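Local coordinates for protein broad specificity aminotransferase (PDB 4WB0) that probably catalyses pyridoxal-phosphate-dependent transamination, including that between aspartate and 2-oxoglutarate, and accepts a broad range of substrates as a homodimer, at residues L58-K63 against K318-E323; D88-M93 against Q255-N260; M261-E266 against R305-I310. All blocks are in the same frame, centred on the assembly; numbering follows the deposited sequence.

Contact 1 of 3, residues L58-K63 against K318-E323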
loop_
_atom_site.group_PDB
_atom_site.type_symbol
_atom_site.label_atom_id
_atom_site.label_comp_id
_atom_site.label_asym_id
_atom_site.label_seq_id
_atom_site.Cartn_x
_atom_site.Cartn_y
_atom_site.Cartn_z
ATOM N N LEU A 58 16.705 6.672 13.916
ATOM C CA LEU A 58 18.098 6.935 13.614
ATOM C C LEU A 58 18.372 8.447 13.584
ATOM O O LEU A 58 17.536 9.262 13.182
ATOM C CB LEU A 58 18.494 6.319 12.273
ATOM C CG LEU A 58 19.013 4.869 12.341
ATOM C CD1 LEU A 58 17.916 3.982 12.839
ATOM C CD2 LEU A 58 19.513 4.362 10.966
ATOM N N ARG A 59 19.576 8.792 14.005
ATOM C CA ARG A 59 19.974 10.179 14.010
ATOM C C ARG A 59 19.972 10.718 12.619
ATOM O O ARG A 59 19.576 11.871 12.437
ATOM C CB ARG A 59 21.374 10.399 14.619
ATOM C CG ARG A 59 21.486 9.935 16.053
ATOM C CD ARG A 59 22.947 9.985 16.528
ATOM N NE ARG A 59 23.188 8.978 17.561
ATOM C CZ ARG A 59 23.696 7.767 17.351
ATOM N NH1 ARG A 59 24.057 7.374 16.128
ATOM N NH2 ARG A 59 23.846 6.948 18.385
ATOM N N VAL A 60 20.346 9.920 11.628
ATOM C CA VAL A 60 20.328 10.473 10.259
ATOM C C VAL A 60 18.899 10.640 9.746
ATOM O O VAL A 60 18.608 11.514 8.917
ATOM C CB VAL A 60 21.080 9.616 9.236
ATOM C CG1 VAL A 60 22.493 9.612 9.489
ATOM C CG2 VAL A 60 20.546 8.149 9.243
ATOM N N VAL A 61 17.975 9.831 10.246
ATOM C CA VAL A 61 16.600 10.007 9.832
ATOM C C VAL A 61 16.054 11.313 10.479
ATOM O O VAL A 61 15.321 12.053 9.839
ATOM C CB VAL A 61 15.705 8.737 10.220
ATOM C CG1 VAL A 61 14.225 9.148 10.194
ATOM C CG2 VAL A 61 15.966 7.585 9.210
ATOM N N ARG A 62 16.398 11.587 11.723
ATOM C CA ARG A 62 16.041 12.876 12.340
ATOM C C ARG A 62 16.607 14.050 11.534
ATOM O O ARG A 62 15.919 15.069 11.360
ATOM C CB ARG A 62 16.529 12.998 13.772
ATOM C CG ARG A 62 15.827 12.110 14.826
ATOM C CD ARG A 62 14.328 12.216 14.805
ATOM N NE ARG A 62 13.781 11.690 16.053
ATOM C CZ ARG A 62 12.581 11.149 16.209
ATOM N NH1 ARG A 62 11.779 10.994 15.158
ATOM N NH2 ARG A 62 12.189 10.756 17.429
ATOM N N LYS A 63 17.821 13.908 11.012
ATOM C CA LYS A 63 18.371 14.974 10.162
ATOM C C LYS A 63 17.564 15.132 8.869
ATOM O O LYS A 63 17.287 16.269 8.449
ATOM C CB LYS A 63 19.847 14.695 9.834
ATOM C CG LYS A 63 20.760 15.008 10.976
ATOM C CD LYS A 63 22.203 14.771 10.590
ATOM C CE LYS A 63 23.163 14.972 11.749
ATOM N NZ LYS A 63 24.541 15.174 11.207
ATOM N N LYS A 318 27.290 8.460 4.628
ATOM C CA LYS A 318 28.385 7.924 5.427
ATOM C C LYS A 318 27.991 7.878 6.893
ATOM O O LYS A 318 28.274 6.889 7.605
ATOM C CB LYS A 318 29.657 8.748 5.160
ATOM C CG LYS A 318 30.277 9.481 6.318
ATOM C CD LYS A 318 29.659 10.877 6.464
ATOM C CE LYS A 318 30.627 11.911 7.023
ATOM N NZ LYS A 318 29.931 13.202 7.326
ATOM N N GLU A 319 27.281 8.888 7.367
ATOM C CA GLU A 319 26.766 8.823 8.736
ATOM C C GLU A 319 25.818 7.629 8.922
ATOM O O GLU A 319 25.824 6.934 9.972
ATOM C CB GLU A 319 26.060 10.108 9.121
ATOM C CG GLU A 319 27.065 11.208 9.421
ATOM C CD GLU A 319 26.429 12.595 9.535
ATOM O OE1 GLU A 319 27.166 13.605 9.475
ATOM O OE2 GLU A 319 25.184 12.666 9.684
ATOM N N TRP A 320 24.972 7.396 7.930
ATOM C CA TRP A 320 24.040 6.263 8.017
ATOM C C TRP A 320 24.785 4.949 8.111
ATOM O O TRP A 320 24.481 4.102 8.939
ATOM C CB TRP A 320 23.106 6.210 6.804
ATOM C CG TRP A 320 22.207 5.033 6.852
ATOM C CD1 TRP A 320 21.492 4.578 7.937
ATOM C CD2 TRP A 320 21.912 4.154 5.778
ATOM N NE1 TRP A 320 20.789 3.460 7.577
ATOM C CE2 TRP A 320 21.036 3.181 6.259
ATOM C CE3 TRP A 320 22.317 4.105 4.444
ATOM C CZ2 TRP A 320 20.534 2.161 5.447
ATOM C CZ3 TRP A 320 21.855 3.078 3.652
ATOM C CH2 TRP A 320 20.960 2.134 4.147
ATOM N N GLU A 321 25.729 4.739 7.217
ATOM C CA GLU A 321 26.485 3.491 7.258
ATOM C C GLU A 321 27.202 3.294 8.600
ATOM O O GLU A 321 27.229 2.190 9.121
ATOM C CB GLU A 321 27.429 3.426 6.070
ATOM C CG GLU A 321 26.602 3.378 4.746
ATOM C CD GLU A 321 27.401 2.897 3.517
ATOM O OE1 GLU A 321 27.142 3.359 2.387
ATOM O OE2 GLU A 321 28.273 2.023 3.669
ATOM N N ALA A 322 27.707 4.357 9.215
ATOM C CA ALA A 322 28.349 4.223 10.534
ATOM C C ALA A 322 27.321 3.849 11.629
ATOM O O ALA A 322 27.594 3.020 12.513
ATOM C CB ALA A 322 29.089 5.533 10.888
ATOM N N GLU A 323 26.129 4.441 11.560
ATOM C CA GLU A 323 25.071 4.175 12.495
ATOM C C GLU A 323 24.594 2.694 12.409
ATOM O O GLU A 323 24.414 2.010 13.426
ATOM C CB GLU A 323 23.943 5.170 12.220
ATOM C CG GLU A 323 22.890 5.221 13.224
ATOM C CD GLU A 323 22.110 6.555 13.290
ATOM O OE1 GLU A 323 22.078 7.409 12.310
ATOM O OE2 GLU A 323 21.479 6.719 14.376
#
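The carboxylate of Glu-323 accepts two backbone N-H groups at the start of helix 59-71, and its OE2 is gripped by more than one partner. Arg-59 N reaches OE2 at 2.8 Å along a nearly straight N-H (163°), and Val-60 N reaches OE1 at 3.1 Å; both oxygens use the lone pair on the side facing their twin. Leu-58 is the N-cap residue; the N-H groups of the next two residues are thus taken by an acidic side chain of another helix, where the helix dipole would be expected to favour a negative charge. The two helices run close to antiparallel, their segment axes 9.8 Å apart at 151°. The chain of Glu-323 gets there with CG anti to the backbone N (chi1 -169°) and extended beyond.

Arg-59 adds charge without a directed bond: its NH1 lies 3.2 Å from Glu-323 OE2, but the oxygen stands well out of the guanidinium plane, so no N-H points at it. A weak hydrogen bond also links Tyr-56 OH and OE2. Farther along the helix, Lys-63 stretches to Glu-319, its NZ 3.0 Å from OE2 on the syn side and somewhat out of the carboxylate plane. Glu-319 is shared with Lys-318, which makes this a three-residue salt-bridge network toward the solvent side.

Beneath the charges the packing is apolar. Val-60 CG1 rests 3.6 Å from Glu-319 CB, while CG2 of the same valine turns to Trp-320 CD1. The indole N-H of Trp-320 is spent on Asn-260 O. Leu-58 meets the same indole at its edge, in the ring plane, with CD2 3.6 Å from Trp-320 CD1.

Contact 2 of 3, residues D88-M93 against Q255-N260. With CAC (cacodylate ion), chain C.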
loop_
_atom_site.group_PDB
_atom_site.type_symbol
_atom_site.label_atom_id
_atom_site.label_comp_id
_atom_site.label_asym_id
_atom_site.label_seq_id
_atom_site.Cartn_x
_atom_site.Cartn_y
_atom_site.Cartn_z
ATOM N N ASP A 88 16.093 4.779 -7.873
ATOM C CA ASP A 88 17.435 4.700 -8.425
ATOM C C ASP A 88 18.507 4.508 -7.372
ATOM O O ASP A 88 19.426 3.708 -7.561
ATOM C CB ASP A 88 17.760 5.962 -9.265
ATOM C CG ASP A 88 16.918 6.044 -10.574
ATOM O OD1 ASP A 88 16.236 5.048 -10.965
ATOM O OD2 ASP A 88 16.940 7.115 -11.213
ATOM N N GLU A 89 18.489 5.310 -6.310
ATOM C CA GLU A 89 19.470 5.137 -5.265
ATOM C C GLU A 89 19.343 3.768 -4.568
ATOM O O GLU A 89 20.327 3.174 -4.151
ATOM C CB GLU A 89 19.319 6.251 -4.240
ATOM C CG GLU A 89 19.735 7.629 -4.787
ATOM C CD GLU A 89 21.249 7.845 -4.946
ATOM O OE1 GLU A 89 21.613 8.964 -5.424
ATOM O OE2 GLU A 89 22.087 6.956 -4.615
ATOM N N ALA A 90 18.123 3.307 -4.364
ATOM C CA ALA A 90 17.891 2.072 -3.663
ATOM C C ALA A 90 18.411 0.861 -4.441
ATOM O O ALA A 90 19.038 -0.044 -3.846
ATOM C CB ALA A 90 16.419 1.931 -3.345
ATOM N N VAL A 91 18.226 0.875 -5.747
ATOM C CA VAL A 91 18.701 -0.219 -6.581
ATOM C C VAL A 91 20.244 -0.169 -6.645
ATOM O O VAL A 91 20.944 -1.186 -6.654
ATOM C CB VAL A 91 18.083 -0.106 -7.967
ATOM C CG1 VAL A 91 18.793 -1.024 -8.917
ATOM C CG2 VAL A 91 16.594 -0.401 -7.902
ATOM N N LYS A 92 20.768 1.044 -6.660
ATOM C CA LYS A 92 22.203 1.204 -6.645
ATOM C C LYS A 92 22.822 0.695 -5.351
ATOM O O LYS A 92 23.942 0.192 -5.362
ATOM C CB LYS A 92 22.586 2.678 -6.881
ATOM C CG LYS A 92 22.785 2.972 -8.368
ATOM C CD LYS A 92 22.365 4.394 -8.786
ATOM C CE LYS A 92 23.206 5.456 -8.103
ATOM N NZ LYS A 92 22.905 6.826 -8.650
ATOM N N MET A 93 22.127 0.846 -4.238
ATOM C CA MET A 93 22.644 0.351 -2.941
ATOM C C MET A 93 22.824 -1.172 -2.943
ATOM O O MET A 93 23.794 -1.695 -2.408
ATOM C CB MET A 93 21.691 0.732 -1.788
ATOM C CG MET A 93 22.153 0.278 -0.363
ATOM S SD MET A 93 20.883 0.648 0.885
ATOM C CE MET A 93 19.733 -0.657 0.542
ATOM N N GLN A 255 13.055 -5.466 -1.806
ATOM C CA GLN A 255 13.930 -4.714 -0.918
ATOM C C GLN A 255 13.116 -3.927 0.093
ATOM O O GLN A 255 12.111 -3.324 -0.288
ATOM C CB GLN A 255 14.768 -3.798 -1.759
ATOM C CG GLN A 255 15.661 -2.906 -1.041
ATOM C CD GLN A 255 16.422 -2.076 -2.056
ATOM O OE1 GLN A 255 15.818 -1.341 -2.863
ATOM N NE2 GLN A 255 17.724 -2.233 -2.066
ATOM N N SER A 256 13.588 -3.900 1.327
ATOM C CA SER A 256 12.997 -3.161 2.457
ATOM C C SER A 256 14.005 -2.218 3.136
ATOM O O SER A 256 15.179 -2.570 3.298
ATOM C CB SER A 256 12.469 -4.118 3.482
ATOM O OG SER A 256 12.001 -3.445 4.666
ATOM N N PHE A 257 13.525 -1.041 3.524
ATOM C CA PHE A 257 14.261 -0.101 4.367
ATOM C C PHE A 257 13.730 -0.040 5.802
ATOM O O PHE A 257 14.097 0.838 6.593
ATOM C CB PHE A 257 14.251 1.262 3.691
ATOM C CG PHE A 257 15.151 1.304 2.509
ATOM C CD1 PHE A 257 14.670 0.932 1.277
ATOM C CD2 PHE A 257 16.492 1.640 2.632
ATOM C CE1 PHE A 257 15.468 0.901 0.200
ATOM C CE2 PHE A 257 17.318 1.621 1.500
ATOM C CZ PHE A 257 16.786 1.220 0.287
ATOM N N SER A 258 12.836 -0.961 6.175
ATOM C CA SER A 258 12.283 -0.920 7.522
ATOM C C SER A 258 13.336 -1.110 8.580
ATOM O O SER A 258 13.343 -0.415 9.602
ATOM C CB SER A 258 11.220 -2.009 7.707
ATOM O OG SER A 258 10.125 -1.753 6.837
ATOM N N LYS A 259 14.188 -2.115 8.375
ATOM C CA LYS A 259 15.111 -2.480 9.427
ATOM C C LYS A 259 16.433 -1.706 9.389
ATOM O O LYS A 259 16.859 -1.238 10.448
ATOM C CB LYS A 259 15.386 -4.005 9.404
ATOM C CG LYS A 259 14.234 -4.876 10.022
ATOM C CD LYS A 259 13.465 -5.548 8.913
ATOM C CE LYS A 259 12.011 -5.947 9.334
ATOM N NZ LYS A 259 11.912 -6.683 10.602
ATOM N N ASN A 260 17.074 -1.587 8.212
ATOM C CA ASN A 260 18.399 -0.967 8.125
ATOM C C ASN A 260 18.339 0.562 8.217
ATOM O O ASN A 260 19.310 1.182 8.606
ATOM C CB ASN A 260 19.160 -1.400 6.841
ATOM C CG ASN A 260 18.379 -1.217 5.532
ATOM O OD1 ASN A 260 17.412 -0.452 5.425
ATOM N ND2 ASN A 260 18.814 -1.954 4.520
HETATM AS AS CAC C . 8.407 -5.243 6.003
HETATM O O1 CAC C . 8.530 -3.838 7.062
HETATM O O2 CAC C . 7.135 -5.072 4.849
HETATM C C1 CAC C . 10.131 -5.699 5.204
HETATM C C2 CAC C . 7.928 -6.787 7.106
#
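The methyl of Met-93 closes on the ring of Phe-257, with CE 3.5 Å from CE2, in the tight half of this buried contact between helix 84-95 and the end of strand 252-256. The methionine leaves its backbone extended and bends only at the last torsion (chi3 76°), which brings CE to the phenyl group. Its sulfur, SD, lies 5.0 Å from the ring centroid and obliquely to it, a Met-aromatic contact. Ala-90 fills in beside it, CB standing 3.7 Å from Phe-257 CZ.

One hydrogen bond stitches this apolar patch. Gln-255, extended from CA to CD, sends NE2 to Ala-90 O at 3.1 Å. The oxygen lies close to the amide plane of the glutamine, yet the donor stands above the carbonyl plane, 53° out of it. Because Ala-90 O can only accept, NE2 must be on its side; Gln-255 OE1 is bonded to Thr-270 OG1.

Packing slackens toward Asn-260, whose ND2 comes no nearer than 4.3 Å to Met-93 CE and is bonded instead to Gln-227 O. On the far side of the loop an ST turn is drawn by Ser-258 N to Ser-256 OG, and Ser-258 OG gives a 2.6 Å hydrogen bond to O1 of a cacodylate ion, probably from the crystallisation liquor. Thr-113, Arg-267 and residues of the neighbouring subunit also bind that ion. By analogy with class I aminotransferases, Lys-259 would be the cofactor lysine; here its NZ bonds Gly-46 O. The ion is consistent with a phosphate pocket.

Helix 84-95 thus lies against strand 252-256 of the large sheet, with Val-91 on strand 104-110, Glu-89 on helix 301-312 and Met-93 also touching Trp-320 of helix 314-344.

Contact 3 of 3, residues M261-E266 against R305-I310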
loop_
_atom_site.group_PDB
_atom_site.type_symbol
_atom_site.label_atom_id
_atom_site.label_comp_id
_atom_site.label_asym_id
_atom_site.label_seq_id
_atom_site.Cartn_x
_atom_site.Cartn_y
_atom_site.Cartn_z
ATOM N N MET A 261 17.191 1.168 7.939
ATOM C CA MET A 261 17.032 2.614 8.152
ATOM C C MET A 261 16.020 2.927 9.265
ATOM O O MET A 261 15.812 4.067 9.609
ATOM C CB MET A 261 16.661 3.245 6.784
ATOM C CG MET A 261 17.253 4.547 6.514
ATOM S SD MET A 261 16.833 5.113 4.815
ATOM C CE MET A 261 18.322 4.778 3.844
ATOM N N GLY A 262 15.380 1.880 9.808
ATOM C CA GLY A 262 14.426 2.012 10.854
ATOM C C GLY A 262 13.127 2.679 10.440
ATOM O O GLY A 262 12.435 3.255 11.275
ATOM N N LEU A 263 12.813 2.597 9.170
ATOM C CA LEU A 263 11.634 3.293 8.645
ATOM C C LEU A 263 10.426 2.348 8.649
ATOM O O LEU A 263 9.657 2.356 7.712
ATOM C CB LEU A 263 11.928 3.792 7.228
ATOM C CG LEU A 263 12.926 4.949 7.257
ATOM C CD1 LEU A 263 13.177 5.323 5.779
ATOM C CD2 LEU A 263 12.389 6.109 8.103
ATOM N N TYR A 264 10.255 1.575 9.726
ATOM C CA TYR A 264 9.202 0.546 9.759
ATOM C C TYR A 264 7.813 1.117 9.393
ATOM O O TYR A 264 7.102 0.541 8.585
ATOM C CB TYR A 264 9.083 -0.098 11.145
ATOM C CG TYR A 264 10.399 -0.608 11.740
ATOM C CD1 TYR A 264 11.205 0.211 12.502
ATOM C CD2 TYR A 264 10.803 -1.923 11.544
ATOM C CE1 TYR A 264 12.441 -0.271 13.049
ATOM C CE2 TYR A 264 12.007 -2.398 12.053
ATOM C CZ TYR A 264 12.816 -1.573 12.817
ATOM O OH TYR A 264 14.020 -2.057 13.323
ATOM N N SER A 265 7.468 2.245 9.990
ATOM C CA SER A 265 6.144 2.809 9.851
ATOM C C SER A 265 5.924 3.494 8.520
ATOM O O SER A 265 4.770 3.808 8.222
ATOM C CB SER A 265 5.841 3.788 10.960
ATOM O OG SER A 265 6.845 4.778 11.058
ATOM N N GLU A 266 6.961 3.717 7.716
ATOM C CA GLU A 266 6.759 4.540 6.528
ATOM C C GLU A 266 6.699 3.679 5.260
ATOM O O GLU A 266 6.280 4.177 4.216
ATOM C CB GLU A 266 7.799 5.678 6.448
ATOM C CG GLU A 266 7.638 6.729 7.595
ATOM C CD GLU A 266 6.158 7.064 7.982
ATOM O OE1 GLU A 266 5.265 7.287 7.081
ATOM O OE2 GLU A 266 5.900 7.059 9.227
ATOM N N ARG A 305 11.091 9.700 0.210
ATOM C CA ARG A 305 11.801 11.016 0.206
ATOM C C ARG A 305 12.868 11.069 1.287
ATOM O O ARG A 305 14.022 11.463 1.043
ATOM C CB ARG A 305 10.806 12.128 0.383
ATOM C CG ARG A 305 9.966 12.377 -0.885
ATOM C CD ARG A 305 8.938 13.442 -0.643
ATOM N NE ARG A 305 8.309 13.814 -1.919
ATOM C CZ ARG A 305 7.213 14.565 -1.992
ATOM N NH1 ARG A 305 6.610 14.977 -0.873
ATOM N NH2 ARG A 305 6.717 14.907 -3.167
ATOM N N LEU A 306 12.532 10.600 2.492
ATOM C CA LEU A 306 13.521 10.546 3.543
ATOM C C LEU A 306 14.722 9.644 3.164
ATOM O O LEU A 306 15.924 10.013 3.385
ATOM C CB LEU A 306 12.949 10.029 4.887
ATOM C CG LEU A 306 11.922 10.862 5.583
ATOM C CD1 LEU A 306 11.380 10.041 6.822
ATOM C CD2 LEU A 306 12.529 12.198 6.057
ATOM N N ALA A 307 14.416 8.451 2.680
ATOM C CA ALA A 307 15.481 7.535 2.313
ATOM C C ALA A 307 16.297 8.029 1.159
ATOM O O ALA A 307 17.542 7.810 1.132
ATOM C CB ALA A 307 14.948 6.133 1.970
ATOM N N HIS A 308 15.667 8.746 0.232
ATOM C CA HIS A 308 16.486 9.257 -0.875
ATOM C C HIS A 308 17.535 10.255 -0.347
ATOM O O HIS A 308 18.698 10.260 -0.784
ATOM C CB HIS A 308 15.638 9.926 -1.973
ATOM C CG HIS A 308 16.452 10.799 -2.865
ATOM N ND1 HIS A 308 16.503 12.173 -2.712
ATOM C CD2 HIS A 308 17.334 10.485 -3.849
ATOM C CE1 HIS A 308 17.378 12.661 -3.577
ATOM N NE2 HIS A 308 17.884 11.655 -4.278
ATOM N N LEU A 309 17.158 11.132 0.564
ATOM C CA LEU A 309 18.130 12.100 1.067
ATOM C C LEU A 309 19.318 11.424 1.748
ATOM O O LEU A 309 20.453 11.858 1.636
ATOM C CB LEU A 309 17.455 13.081 2.019
ATOM C CG LEU A 309 16.342 13.919 1.395
ATOM C CD1 LEU A 309 15.901 14.823 2.514
ATOM C CD2 LEU A 309 16.851 14.733 0.204
ATOM N N ILE A 310 19.032 10.362 2.489
ATOM C CA ILE A 310 20.047 9.667 3.227
ATOM C C ILE A 310 20.948 8.867 2.273
ATOM O O ILE A 310 22.156 8.876 2.437
ATOM C CB ILE A 310 19.412 8.748 4.257
ATOM C CG1 ILE A 310 18.727 9.619 5.344
ATOM C CG2 ILE A 310 20.447 7.858 4.882
ATOM C CD1 ILE A 310 17.730 8.844 6.200
#
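Sulfur and methyl packing joins Met-261 to helix 301-312: its SD rides 3.6 Å from Ala-307 CB, and its chain bends at the last torsion (chi3 -101°) to carry CE along the helix, from Ala-307 to Ile-310, where CE and CG2 are 3.9 Å apart. The methionine and isoleucine chains run alongside each other, pointing opposite ways, with Ile-310 CD1 also nearing the sulfur.

Leucine contacts are looser. Leu-263 divides its branches, CD2 facing Leu-306 CD1 at 4.3 Å and CD1 facing Ala-307 CB at the same distance.

No hydrogen bond crosses between the segments. Within the loop Glu-266 N folds back on Leu-263 O at 3.0 Å, and Glu-266 OE1 is bonded to the backbone of the other subunit.

Trp-320 of helix 314-344 packs against Met-261 and Ile-310, and Val-61 of helix 59-71 against Ile-310 and Leu-263. The whole is the loop between strands 252-256 and 268-274 in the large domain of a class I aminotransferase, here wedged between a helix of its own chain and the partner subunit of the homodimer.

Overall arrangement
Starting from the N terminus, helix 59-71 opens the widest loop, which contact 1 closes only at helix 314-344. Inside it, helix 84-95 meets the end of strand 252-256 in contact 2. The loop after that strand then opens contact 3, closed by helix 301-312. Contacts 2 and 3 thus follow in series, both nested within contact 1, and none crosses another. Segments 255-260 and 261-266 are consecutive, so one loop serves both inner contacts. Trp-320 of contact 1 reaches Asn-260 and Met-93 of contact 2 and Met-261 and Ile-310 of contact 3. Together they tie helices 59-71, 84-95, 301-312 and 314-344 to the end of strand 252-256 and the loop after it.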